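Local atomic coordinates of cysteine desulfurase (Stenotrophomonas maltophilia, PDB entry 6WCI), a protein that probably uses pyridoxal 5'-phosphate to remove sulfur from L-cysteine, leaving L-alanine and passing the sulfur to a carrier. Residues I215-D220 and G236-A241. Sequence-based numbering, arbitrary orientation.
Sequences IITVVD and GCDFYA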
loop_
_atom_site.group_PDB
_atom_site.type_symbol
_atom_site.label_atom_id
_atom_site.label_comp_id
_atom_site.label_asym_id
_atom_site.label_seq_id
_atom_site.Cartn_x
_atom_site.Cartn_y
_atom_site.Cartn_z
ATOM N N ILE B 215 25.271 -0.337 17.956
ATOM C CA ILE B 215 24.964 -0.448 16.534
ATOM C C ILE B 215 23.495 -0.822 16.379
ATOM O O ILE B 215 23.052 -1.872 16.869
ATOM C CB ILE B 215 25.881 -1.464 15.840
ATOM C CG1 ILE B 215 27.331 -0.974 15.886
ATOM C CG2 ILE B 215 25.419 -1.701 14.407
ATOM C CD1 ILE B 215 28.340 -1.972 15.352
ATOM N N ILE B 216 22.737 0.039 15.697
ATOM C CA ILE B 216 21.331 -0.238 15.432
ATOM C C ILE B 216 21.206 -1.393 14.444
ATOM O O ILE B 216 21.937 -1.465 13.447
ATOM C CB ILE B 216 20.630 1.018 14.888
ATOM C CG1 ILE B 216 20.609 2.134 15.946
ATOM C CG2 ILE B 216 19.231 0.663 14.391
ATOM C CD1 ILE B 216 19.951 1.735 17.262
ATOM N N THR B 217 20.269 -2.297 14.704
ATOM C CA THR B 217 20.029 -3.432 13.818
ATOM C C THR B 217 18.665 -3.316 13.154
ATOM O O THR B 217 17.647 -3.155 13.838
ATOM C CB THR B 217 20.125 -4.761 14.565
ATOM O OG1 THR B 217 19.330 -4.719 15.757
ATOM C CG2 THR B 217 21.561 -5.060 14.925
ATOM N N VAL B 218 18.657 -3.414 11.824
ATOM C CA VAL B 218 17.443 -3.534 11.023
ATOM C C VAL B 218 17.408 -4.947 10.438
ATOM O O VAL B 218 18.223 -5.298 9.572
ATOM C CB VAL B 218 17.389 -2.469 9.919
ATOM C CG1 VAL B 218 16.093 -2.584 9.150
ATOM C CG2 VAL B 218 17.543 -1.062 10.525
ATOM N N VAL B 219 16.478 -5.769 10.911
ATOM C CA VAL B 219 16.430 -7.180 10.549
ATOM C C VAL B 219 15.305 -7.388 9.543
ATOM O O VAL B 219 14.144 -7.036 9.804
ATOM C CB VAL B 219 16.247 -8.076 11.785
ATOM C CG1 VAL B 219 16.097 -9.516 11.373
ATOM C CG2 VAL B 219 17.422 -7.918 12.736
ATOM N N ASP B 220 15.656 -7.952 8.390
ATOM C CA ASP B 220 14.708 -8.258 7.325
ATOM C C ASP B 220 14.150 -9.658 7.569
ATOM O O ASP B 220 14.842 -10.660 7.357
ATOM C CB ASP B 220 15.405 -8.152 5.971
ATOM C CG ASP B 220 14.478 -8.404 4.806
ATOM O OD1 ASP B 220 13.322 -8.854 5.002
ATOM O OD2 ASP B 220 14.922 -8.133 3.672
ATOM N N GLY B 236 15.903 -9.147 20.210
ATOM C CA GLY B 236 16.679 -8.038 20.724
ATOM C C GLY B 236 17.172 -7.087 19.659
ATOM O O GLY B 236 18.194 -6.424 19.856
ATOM N N CYS B 237 16.485 -7.015 18.525
ATOM C CA CYS B 237 16.835 -6.081 17.468
ATOM C C CYS B 237 16.135 -4.745 17.709
ATOM O O CYS B 237 15.259 -4.629 18.569
ATOM C CB CYS B 237 16.461 -6.656 16.101
ATOM S SG CYS B 237 14.692 -7.083 15.896
ATOM N N ASP B 238 16.539 -3.721 16.949
ATOM C CA ASP B 238 15.874 -2.419 17.026
ATOM C C ASP B 238 14.676 -2.288 16.084
ATOM O O ASP B 238 13.749 -1.519 16.379
ATOM C CB ASP B 238 16.871 -1.301 16.719
ATOM C CG ASP B 238 18.022 -1.276 17.697
ATOM O OD1 ASP B 238 17.813 -0.804 18.837
ATOM O OD2 ASP B 238 19.119 -1.773 17.334
ATOM N N PHE B 239 14.690 -2.992 14.955
ATOM C CA PHE B 239 13.660 -2.902 13.923
ATOM C C PHE B 239 13.565 -4.248 13.223
ATOM O O PHE B 239 14.594 -4.804 12.856
ATOM C CB PHE B 239 13.993 -1.864 12.848
ATOM C CG PHE B 239 14.139 -0.459 13.354
ATOM C CD1 PHE B 239 13.034 0.381 13.442
ATOM C CD2 PHE B 239 15.381 0.040 13.685
ATOM C CE1 PHE B 239 13.174 1.690 13.892
ATOM C CE2 PHE B 239 15.532 1.342 14.130
ATOM C CZ PHE B 239 14.423 2.172 14.234
ATOM N N TYR B 240 12.336 -4.712 12.955
ATOM C CA TYR B 240 12.099 -5.986 12.279
ATOM C C TYR B 240 10.970 -5.814 11.268
ATOM O O TYR B 240 9.887 -5.336 11.622
ATOM C CB TYR B 240 11.760 -7.077 13.303
ATOM C CG TYR B 240 11.798 -8.507 12.790
ATOM C CD1 TYR B 240 10.716 -9.061 12.125
ATOM C CD2 TYR B 240 12.914 -9.308 13.005
ATOM C CE1 TYR B 240 10.752 -10.394 11.675
ATOM C CE2 TYR B 240 12.959 -10.622 12.564
ATOM C CZ TYR B 240 11.884 -11.159 11.899
ATOM O OH TYR B 240 11.952 -12.472 11.465
ATOM N N ALA B 241 11.230 -6.181 10.010
ATOM C CA ALA B 241 10.320 -5.948 8.891
ATOM C C ALA B 241 9.819 -7.265 8.298
ATOM O O ALA B 241 10.607 -8.180 8.055
ATOM C CB ALA B 241 11.025 -5.137 7.800
HETATM O O HOH W 1 21.326 -2.137 18.783
HETATM O O HOH W 2 20.662 -4.991 18.115
#
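Asp-238 and Thr-217 illustrate how a parallel strand pair can begin with a side chain standing in for backbone. With chi1 at -61°, the aspartate CG lies beside its own backbone N, which carries the carboxylate across to the neighbouring strand. Its CB rests 3.5 Å from Thr-217 O; CG meets Ile-216 CD1 at 3.6 Å, the two side chains crossing at about a right angle. At the tip, OD2 accepts a hydrogen bond from Thr-217 N through its anti lone pair (2.9 Å, 163°), and a water lies close to both OD2 and Ile-215 O, while OD1 turns to Arg-211, in a salt bridge, and His-262. Thr-217 OG1 answers by accepting one from Asp-238 N at 3.2 Å. Regular pairing follows: Val-219 N donates to Phe-239 O (2.9 Å), Ala-241 N to Val-219 O (3.0 Å). Ile-216 CG2 touches the Phe-239 ring edge in plane; on the other face Val-219 CG1 packs 3.5 Å from Tyr-240 CE2. In this fold-type I enzyme's large-domain sheet, strand 216-220 ends at Asp-220, which bonds Ser-222 and lies near N1 of the cofactor-modified Lys-246. Strand 185-191 flanks it; helices 114-126 and 203-212 cover Phe-239 and Thr-217 respectively.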